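ARF GTPase-activating protein GIT1 (Rattus norvegicus, PDB 6IUH) probably acts as a scaffold and ARF GTPase-activating protein, its C-terminal helical domain docking short helical motifs of partners such as paxillin. Local coordinates at residues A[74-79]-A[117-122]; A[80-85]-A[108-113]; A[11-16]-A[124-129]. One frame throughout, in Å; residues are numbered along the deposited sequence.

Contact 1: A[74-79]-A[117-122]; sequences RLLNAS and KAAKQL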
loop_
_atom_site.group_PDB
_atom_site.type_symbol
_atom_site.label_atom_id
_atom_site.label_comp_id
_atom_site.label_asym_id
_atom_site.label_seq_id
_atom_site.Cartn_x
_atom_site.Cartn_y
_atom_site.Cartn_z
ATOM N N ARG A 74 -11.082 -4.128 2.678
ATOM C CA ARG A 74 -10.698 -4.604 3.998
ATOM C C ARG A 74 -9.186 -4.779 4.081
ATOM O O ARG A 74 -8.561 -4.376 5.062
ATOM C CB ARG A 74 -11.403 -5.921 4.327
ATOM C CG ARG A 74 -11.196 -6.386 5.758
ATOM C CD ARG A 74 -12.061 -7.594 6.083
ATOM N NE ARG A 74 -13.477 -7.340 5.831
ATOM C CZ ARG A 74 -14.175 -7.907 4.853
ATOM N NH1 ARG A 74 -13.593 -8.771 4.035
ATOM N NH2 ARG A 74 -15.459 -7.614 4.697
ATOM N N LEU A 75 -8.600 -5.369 3.045
ATOM C CA LEU A 75 -7.156 -5.576 3.006
ATOM C C LEU A 75 -6.410 -4.249 2.926
ATOM O O LEU A 75 -5.427 -4.032 3.636
ATOM C CB LEU A 75 -6.781 -6.460 1.820
ATOM C CG LEU A 75 -5.298 -6.787 1.668
ATOM C CD1 LEU A 75 -4.783 -7.497 2.906
ATOM C CD2 LEU A 75 -5.088 -7.643 0.424
ATOM N N LEU A 76 -6.885 -3.371 2.048
ATOM C CA LEU A 76 -6.321 -2.037 1.880
ATOM C C LEU A 76 -6.294 -1.254 3.191
ATOM O O LEU A 76 -5.253 -0.740 3.599
ATOM C CB LEU A 76 -7.119 -1.256 0.836
ATOM C CG LEU A 76 -6.563 0.110 0.441
ATOM C CD1 LEU A 76 -5.350 -0.055 -0.460
ATOM C CD2 LEU A 76 -7.631 0.967 -0.232
ATOM N N ASN A 77 -7.446 -1.167 3.845
ATOM C CA ASN A 77 -7.571 -0.398 5.083
ATOM C C ASN A 77 -6.782 -1.001 6.241
ATOM O O ASN A 77 -6.117 -0.281 6.988
ATOM C CB ASN A 77 -9.045 -0.267 5.474
ATOM C CG ASN A 77 -9.822 0.631 4.528
ATOM O OD1 ASN A 77 -9.298 1.627 4.030
ATOM N ND2 ASN A 77 -11.080 0.283 4.280
ATOM N N ALA A 78 -6.854 -2.319 6.389
ATOM C CA ALA A 78 -6.162 -2.999 7.481
ATOM C C ALA A 78 -4.647 -2.899 7.343
ATOM O O ALA A 78 -3.937 -2.785 8.340
ATOM C CB ALA A 78 -6.584 -4.455 7.556
ATOM N N SER A 79 -4.154 -2.947 6.111
ATOM C CA SER A 79 -2.715 -2.909 5.869
ATOM C C SER A 79 -2.153 -1.507 6.075
ATOM O O SER A 79 -1.011 -1.342 6.513
ATOM C CB SER A 79 -2.404 -3.404 4.459
ATOM O OG SER A 79 -2.915 -4.711 4.270
ATOM N N LYS A 117 -1.165 -4.694 -3.194
ATOM C CA LYS A 117 -1.949 -5.855 -3.617
ATOM C C LYS A 117 -3.433 -5.523 -3.682
ATOM O O LYS A 117 -4.100 -5.795 -4.683
ATOM C CB LYS A 117 -1.721 -7.029 -2.663
ATOM C CG LYS A 117 -2.315 -8.353 -3.127
ATOM C CD LYS A 117 -2.018 -9.451 -2.114
ATOM C CE LYS A 117 -2.419 -10.823 -2.619
ATOM N NZ LYS A 117 -2.056 -11.878 -1.635
ATOM N N ALA A 118 -3.941 -4.930 -2.606
ATOM C CA ALA A 118 -5.340 -4.528 -2.529
ATOM C C ALA A 118 -5.669 -3.464 -3.574
ATOM O O ALA A 118 -6.727 -3.509 -4.205
ATOM C CB ALA A 118 -5.666 -4.015 -1.129
ATOM N N ALA A 119 -4.764 -2.505 -3.747
ATOM C CA ALA A 119 -4.970 -1.427 -4.708
ATOM C C ALA A 119 -5.094 -1.986 -6.120
ATOM O O ALA A 119 -5.972 -1.579 -6.881
ATOM C CB ALA A 119 -3.837 -0.415 -4.632
ATOM N N LYS A 120 -4.211 -2.924 -6.455
ATOM C CA LYS A 120 -4.250 -3.605 -7.746
ATOM C C LYS A 120 -5.573 -4.342 -7.952
ATOM O O LYS A 120 -6.160 -4.289 -9.034
ATOM C CB LYS A 120 -3.087 -4.595 -7.869
ATOM C CG LYS A 120 -2.973 -5.250 -9.240
ATOM C CD LYS A 120 -1.968 -6.393 -9.221
ATOM C CE LYS A 120 -2.401 -7.482 -8.251
ATOM N NZ LYS A 120 -1.384 -8.565 -8.130
ATOM N N GLN A 121 -6.035 -5.031 -6.913
ATOM C CA GLN A 121 -7.295 -5.763 -6.990
ATOM C C GLN A 121 -8.447 -4.815 -7.293
ATOM O O GLN A 121 -9.303 -5.113 -8.119
ATOM C CB GLN A 121 -7.558 -6.525 -5.689
ATOM C CG GLN A 121 -6.609 -7.689 -5.458
ATOM C CD GLN A 121 -6.718 -8.277 -4.063
ATOM O OE1 GLN A 121 -7.523 -7.833 -3.246
ATOM N NE2 GLN A 121 -5.898 -9.282 -3.783
ATOM N N LEU A 122 -8.445 -3.663 -6.632
ATOM C CA LEU A 122 -9.484 -2.657 -6.827
ATOM C C LEU A 122 -9.463 -2.083 -8.239
ATOM O O LEU A 122 -10.517 -1.796 -8.812
ATOM C CB LEU A 122 -9.327 -1.537 -5.797
ATOM C CG LEU A 122 -9.669 -1.950 -4.365
ATOM C CD1 LEU A 122 -9.203 -0.892 -3.368
ATOM C CD2 LEU A 122 -11.161 -2.193 -4.223
#
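Lys-117 meets helix 67-87 through the methylene part of its chain, CD lying 4.4 Å from Leu-75 CD2, while its amino end reaches a weak hydrogen bond to another protein chain; a long lysine suits a place where a core edge meets a binding surface. One residue on, Ala-118 stands opposite Leu-76, the two having the nearest CA atoms across the segments. Its methyl CB sits 3.5 Å from the backbone N of Leu-76 and 3.7 Å from CB of the same leucine, with Leu-75 CB, CG and CD2 ranged alongside. A side chain this short lets the backbones come near, the axes of the two segments passing at 8.6 Å. Both leucines swing CG away from their backbone N (chi1 -179° in Leu-75, -174° in Leu-76), which lays their branches on either side of that methyl.

Such close antiparallel packing, at 153° between the segments, is that of the third and fourth helices in the four-helix bundle of this focal adhesion targeting-like domain. Ala-119 is again small: Leu-76 CD1 slips over it, 4.1 Å from its backbone N, and the same leucine also rests on Val-53 of helix 42-57. Gln-121 stays at the margin. Its OE1, 4.4 Å from Leu-75 CD2, takes a hydrogen bond from Ser-72, one turn earlier on the leucine's helix. Leu-122, apolar and branched, returns to the interior; it lies roughly perpendicular to the Leu-76 side chain, and its CD1 meets Leu-76 CD2 at 4.0 Å, with Met-56 of helix 42-57 against its side.

Contact 2: A[80-85]-A[108-113]; sequences AYRLQS and VIQCAY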
loop_
_atom_site.group_PDB
_atom_site.type_symbol
_atom_site.label_atom_id
_atom_site.label_comp_id
_atom_site.label_asym_id
_atom_site.label_seq_id
_atom_site.Cartn_x
_atom_site.Cartn_y
_atom_site.Cartn_z
ATOM N N ALA A 80 -2.960 -0.498 5.761
ATOM C CA ALA A 80 -2.552 0.889 5.961
ATOM C C ALA A 80 -2.454 1.196 7.448
ATOM O O ALA A 80 -1.536 1.886 7.892
ATOM C CB ALA A 80 -3.528 1.839 5.284
ATOM N N TYR A 81 -3.414 0.676 8.207
ATOM C CA TYR A 81 -3.442 0.839 9.656
ATOM C C TYR A 81 -2.274 0.102 10.301
ATOM O O TYR A 81 -1.606 0.633 11.192
ATOM C CB TYR A 81 -4.769 0.329 10.217
ATOM C CG TYR A 81 -4.929 0.500 11.710
ATOM C CD1 TYR A 81 -5.438 1.676 12.243
ATOM C CD2 TYR A 81 -4.590 -0.524 12.583
ATOM C CE1 TYR A 81 -5.592 1.832 13.610
ATOM C CE2 TYR A 81 -4.741 -0.378 13.948
ATOM C CZ TYR A 81 -5.243 0.800 14.455
ATOM O OH TYR A 81 -5.395 0.944 15.814
ATOM N N ARG A 82 -2.041 -1.126 9.846
ATOM C CA ARG A 82 -0.916 -1.927 10.314
ATOM C C ARG A 82 0.416 -1.222 10.047
ATOM O O ARG A 82 1.315 -1.233 10.894
ATOM C CB ARG A 82 -0.939 -3.302 9.642
ATOM C CG ARG A 82 0.130 -4.266 10.122
ATOM C CD ARG A 82 0.205 -5.485 9.214
ATOM N NE ARG A 82 1.459 -6.214 9.383
ATOM C CZ ARG A 82 1.940 -7.085 8.501
ATOM N NH1 ARG A 82 1.273 -7.333 7.382
ATOM N NH2 ARG A 82 3.090 -7.703 8.736
ATOM N N LEU A 83 0.540 -0.613 8.870
ATOM C CA LEU A 83 1.733 0.152 8.518
ATOM C C LEU A 83 1.944 1.321 9.471
ATOM O O LEU A 83 3.049 1.541 9.969
ATOM C CB LEU A 83 1.637 0.670 7.082
ATOM C CG LEU A 83 2.790 1.557 6.605
ATOM C CD1 LEU A 83 4.084 0.767 6.576
ATOM C CD2 LEU A 83 2.488 2.146 5.233
ATOM N N GLN A 84 0.876 2.072 9.707
ATOM C CA GLN A 84 0.918 3.215 10.610
ATOM C C GLN A 84 1.386 2.785 11.995
ATOM O O GLN A 84 2.155 3.492 12.649
ATOM C CB GLN A 84 -0.459 3.875 10.688
ATOM C CG GLN A 84 -0.457 5.288 11.239
ATOM C CD GLN A 84 -1.835 5.917 11.199
ATOM O OE1 GLN A 84 -2.822 5.297 11.594
ATOM N NE2 GLN A 84 -1.911 7.148 10.710
ATOM N N SER A 85 0.918 1.619 12.432
ATOM C CA SER A 85 1.306 1.071 13.727
ATOM C C SER A 85 2.798 0.768 13.779
ATOM O O SER A 85 3.464 1.033 14.776
ATOM C CB SER A 85 0.512 -0.201 14.033
ATOM O OG SER A 85 -0.872 0.076 14.156
ATOM N N VAL A 108 7.378 -3.225 7.703
ATOM C CA VAL A 108 6.917 -2.082 6.925
ATOM C C VAL A 108 6.688 -2.456 5.455
ATOM O O VAL A 108 5.651 -2.124 4.879
ATOM C CB VAL A 108 7.919 -0.911 7.027
ATOM C CG1 VAL A 108 7.661 0.125 5.948
ATOM C CG2 VAL A 108 7.843 -0.280 8.413
ATOM N N ILE A 109 7.640 -3.167 4.856
ATOM C CA ILE A 109 7.510 -3.567 3.456
ATOM C C ILE A 109 6.377 -4.587 3.263
ATOM O O ILE A 109 5.692 -4.570 2.239
ATOM C CB ILE A 109 8.839 -4.140 2.908
ATOM C CG1 ILE A 109 9.933 -3.070 2.966
ATOM C CG2 ILE A 109 8.671 -4.625 1.473
ATOM C CD1 ILE A 109 11.300 -3.567 2.558
ATOM N N GLN A 110 6.165 -5.459 4.247
ATOM C CA GLN A 110 5.033 -6.392 4.201
ATOM C C GLN A 110 3.704 -5.637 4.098
ATOM O O GLN A 110 2.837 -5.985 3.292
ATOM C CB GLN A 110 5.008 -7.296 5.436
ATOM C CG GLN A 110 6.164 -8.277 5.545
ATOM C CD GLN A 110 5.984 -9.237 6.705
ATOM O OE1 GLN A 110 4.875 -9.414 7.207
ATOM N NE2 GLN A 110 7.073 -9.863 7.136
ATOM N N CYS A 111 3.557 -4.603 4.920
ATOM C CA CYS A 111 2.362 -3.767 4.901
ATOM C C CYS A 111 2.142 -3.105 3.548
ATOM O O CYS A 111 1.031 -3.120 3.017
ATOM C CB CYS A 111 2.448 -2.697 5.987
ATOM S SG CYS A 111 2.437 -3.361 7.652
ATOM N N ALA A 112 3.203 -2.523 2.998
ATOM C CA ALA A 112 3.130 -1.847 1.709
ATOM C C ALA A 112 2.776 -2.825 0.595
ATOM O O ALA A 112 2.034 -2.486 -0.331
ATOM C CB ALA A 112 4.447 -1.150 1.402
ATOM N N TYR A 113 3.322 -4.034 0.685
ATOM C CA TYR A 113 3.027 -5.088 -0.282
ATOM C C TYR A 113 1.529 -5.359 -0.363
ATOM O O TYR A 113 0.958 -5.442 -1.451
ATOM C CB TYR A 113 3.766 -6.376 0.086
ATOM C CG TYR A 113 3.460 -7.548 -0.827
ATOM C CD1 TYR A 113 4.209 -7.771 -1.977
ATOM C CD2 TYR A 113 2.427 -8.434 -0.538
ATOM C CE1 TYR A 113 3.938 -8.840 -2.810
ATOM C CE2 TYR A 113 2.150 -9.502 -1.365
ATOM C CZ TYR A 113 2.907 -9.700 -2.499
ATOM O OH TYR A 113 2.629 -10.766 -3.321
#
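Arg-82 lies over the thiol of Cys-111 and reaches past it to the amide of Gln-110, tying helix 67-87 to the antiparallel helix 101-128 of the four-helix bundle. The arginine is nearly straight: CG is anti to the backbone N (chi1 -176°) and the chain runs on extended to NE. SG of Cys-111 lies along CG, CD and NE, 3.5 Å from Arg-82 CD, and under one face of the guanidinium. Sulfur, polarisable yet weakly polar, suits this spot between a buried core and a charged group.

At the guanidinium edge, NH2 donates to Gln-110 OE1 (2.9 Å, N-H...O angle 154°). The oxygen is in the arginine's plane, but the two flat groups are turned 70° apart and the donor stands above the amide carbonyl plane. NH2 also bonds Gln-107, one turn earlier, so two glutamines hold the group in place. Were the arginine cut back to an alanine, Gln-110 OE1 and Gln-107 would probably lose their shared donor, and the sulfur of Cys-111 the chain that covers it.

Deeper in the core the neighbouring Leu-83 takes over. Its CB sits 3.6 Å from Cys-111 CB, and Leu-30 of helix 13-35 borders both Leu-83 and Val-108. Leucine's branch carries a methyl beyond CB to the next turn: CD1 rests 3.7 Å from Val-108 CG1.

Contact 3: A[11-16]-A[124-129]; sequences PSTEDV and TITTRE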
loop_
_atom_site.group_PDB
_atom_site.type_symbol
_atom_site.label_atom_id
_atom_site.label_comp_id
_atom_site.label_asym_id
_atom_site.label_seq_id
_atom_site.Cartn_x
_atom_site.Cartn_y
_atom_site.Cartn_z
ATOM N N PRO A 11 -16.728 3.716 -8.937
ATOM C CA PRO A 11 -16.048 4.886 -9.500
ATOM C C PRO A 11 -15.545 4.623 -10.913
ATOM O O PRO A 11 -15.451 3.465 -11.315
ATOM C CB PRO A 11 -14.881 5.104 -8.539
ATOM C CG PRO A 11 -14.589 3.738 -8.021
ATOM C CD PRO A 11 -15.921 3.061 -7.894
ATOM N N SER A 12 -15.222 5.680 -11.650
ATOM C CA SER A 12 -14.699 5.533 -13.003
ATOM C C SER A 12 -13.282 4.969 -12.979
ATOM O O SER A 12 -12.547 5.164 -12.010
ATOM C CB SER A 12 -14.714 6.876 -13.735
ATOM O OG SER A 12 -13.835 7.798 -13.117
ATOM N N THR A 13 -12.903 4.274 -14.046
ATOM C CA THR A 13 -11.561 3.706 -14.145
ATOM C C THR A 13 -10.495 4.795 -14.071
ATOM O O THR A 13 -9.430 4.591 -13.490
ATOM C CB THR A 13 -11.373 2.910 -15.449
ATOM O OG1 THR A 13 -11.748 3.724 -16.566
ATOM C CG2 THR A 13 -12.230 1.654 -15.432
ATOM N N GLU A 14 -10.789 5.951 -14.656
ATOM C CA GLU A 14 -9.857 7.073 -14.633
ATOM C C GLU A 14 -9.611 7.557 -13.207
ATOM O O GLU A 14 -8.475 7.842 -12.831
ATOM C CB GLU A 14 -10.373 8.227 -15.497
ATOM C CG GLU A 14 -10.300 7.978 -17.001
ATOM C CD GLU A 14 -11.387 7.045 -17.505
ATOM O OE1 GLU A 14 -12.312 6.725 -16.728
ATOM O OE2 GLU A 14 -11.317 6.633 -18.683
ATOM N N ASP A 15 -10.676 7.647 -12.416
ATOM C CA ASP A 15 -10.548 8.081 -11.030
ATOM C C ASP A 15 -9.786 7.057 -10.195
ATOM O O ASP A 15 -8.961 7.423 -9.362
ATOM C CB ASP A 15 -11.921 8.342 -10.411
ATOM C CG ASP A 15 -12.537 9.644 -10.885
ATOM O OD1 ASP A 15 -11.782 10.532 -11.336
ATOM O OD2 ASP A 15 -13.775 9.784 -10.802
ATOM N N VAL A 16 -10.061 5.777 -10.419
ATOM C CA VAL A 16 -9.384 4.723 -9.671
ATOM C C VAL A 16 -7.892 4.720 -9.982
ATOM O O VAL A 16 -7.064 4.579 -9.082
ATOM C CB VAL A 16 -9.981 3.335 -9.974
ATOM C CG1 VAL A 16 -9.208 2.247 -9.245
ATOM C CG2 VAL A 16 -11.437 3.299 -9.571
ATOM N N THR A 124 -8.438 -3.758 -10.882
ATOM C CA THR A 124 -8.951 -4.850 -11.704
ATOM C C THR A 124 -10.472 -4.946 -11.627
ATOM O O THR A 124 -11.142 -5.060 -12.651
ATOM C CB THR A 124 -8.340 -6.202 -11.281
ATOM O OG1 THR A 124 -6.926 -6.182 -11.514
ATOM C CG2 THR A 124 -8.961 -7.342 -12.072
ATOM N N ILE A 125 -11.006 -4.903 -10.409
ATOM C CA ILE A 125 -12.449 -4.964 -10.194
ATOM C C ILE A 125 -13.169 -3.865 -10.958
ATOM O O ILE A 125 -14.159 -4.115 -11.647
ATOM C CB ILE A 125 -12.810 -4.834 -8.702
ATOM C CG1 ILE A 125 -12.303 -6.041 -7.914
ATOM C CG2 ILE A 125 -14.312 -4.693 -8.532
ATOM C CD1 ILE A 125 -12.261 -5.798 -6.416
ATOM N N THR A 126 -12.660 -2.646 -10.835
ATOM C CA THR A 126 -13.292 -1.489 -11.451
ATOM C C THR A 126 -13.321 -1.616 -12.970
ATOM O O THR A 126 -14.341 -1.350 -13.605
ATOM C CB THR A 126 -12.572 -0.191 -11.057
ATOM O OG1 THR A 126 -12.659 -0.014 -9.636
ATOM C CG2 THR A 126 -13.205 1.001 -11.749
ATOM N N THR A 127 -12.204 -2.044 -13.545
ATOM C CA THR A 127 -12.084 -2.164 -14.994
ATOM C C THR A 127 -13.016 -3.221 -15.586
ATOM O O THR A 127 -13.583 -3.023 -16.662
ATOM C CB THR A 127 -10.636 -2.502 -15.403
ATOM O OG1 THR A 127 -9.738 -1.561 -14.803
ATOM C CG2 THR A 127 -10.482 -2.451 -16.916
ATOM N N ARG A 128 -13.182 -4.339 -14.886
ATOM C CA ARG A 128 -13.987 -5.447 -15.392
ATOM C C ARG A 128 -15.481 -5.136 -15.386
ATOM O O ARG A 128 -16.267 -5.815 -16.047
ATOM C CB ARG A 128 -13.725 -6.714 -14.574
ATOM C CG ARG A 128 -12.337 -7.298 -14.766
ATOM C CD ARG A 128 -12.251 -8.703 -14.192
ATOM N NE ARG A 128 -13.221 -9.603 -14.807
ATOM C CZ ARG A 128 -13.005 -10.281 -15.931
ATOM N NH1 ARG A 128 -11.848 -10.160 -16.568
ATOM N NH2 ARG A 128 -13.946 -11.078 -16.419
ATOM N N GLU A 129 -15.874 -4.116 -14.633
ATOM C CA GLU A 129 -17.286 -3.762 -14.533
ATOM C C GLU A 129 -17.655 -2.613 -15.465
ATOM O O GLU A 129 -18.761 -2.074 -15.388
ATOM C CB GLU A 129 -17.642 -3.395 -13.092
ATOM C CG GLU A 129 -17.396 -4.516 -12.101
ATOM C CD GLU A 129 -18.268 -5.725 -12.370
ATOM O OE1 GLU A 129 -19.415 -5.539 -12.831
ATOM O OE2 GLU A 129 -17.806 -6.857 -12.120
#
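Thr-126 pushes its methyl into the turn that opens helix 13-35, CG2 lying 3.4 Å from the carbonyl O of Pro-11 and 3.6 Å from Val-16 CG2. Thr-13 CG2 also meets that methyl, at 3.9 Å. The side chains of Thr-126 and Val-16 lie alongside, pointing opposite ways, with Thr-126 OG1 3.5 Å from Val-16 CG2. A threonine fits here because it can turn its methyl toward the other helix while its hydroxyl is spent on its own. With OG1 beside the backbone N (chi1 -62°), the hydroxyl is hydrogen-bonded to the carbonyl O of Leu-122, one turn back. Thr-127 behaves likewise, its OG1 hydrogen-bonded to the carbonyl O of Val-123, and offers its backbone CA to Thr-13 CG2 at 3.8 Å. No hydrogen bond joins the two segments directly.

The next shell fixes the pieces. Phe-60, from a loop, touches both Pro-11 and Thr-126. Lys-130, just past the end of the last helix, donates from NZ to Pro-11 O, the same oxygen that Thr-126 CG2 touches. The start of helix 13-35 is held by Ser-12, whose OG accepts from Asp-15 N (3.2 Å, 153°), and by Val-16 N bonding to Ser-12 O. Serine suits this place because its short side chain can bring the hydroxyl back to an N-H of the first turn that no earlier carbonyl serves. The result is an N-capped first helix laid against the C-terminal turn of the last, as expected where the first and fourth helices of an up-and-down four-helix bundle lie side by side and antiparallel.

Helix 101-128 runs through all three contacts. Contacts 1 and 2 are successive levels of its seam with helix 67-87, their centres about 11 Å apart, and they meet where Ser-79 CB lies 3.7 Å from Cys-111 O. Contact 3 is about 14 Å from contact 1, centre to centre, with Val-16 CG1 approaching Leu-122 O at 4.3 Å; it joins the same helix to helix 13-35. Contacts 2 and 3 do not touch, their nearest atoms being about 13 Å apart. Along the chain the contacts nest, 2 inside 1 inside 3. Another protein chain lies along this helix, reaching Tyr-113, Lys-120 and Thr-124, so one helix takes part in the bundle's seams and in binding the other chain.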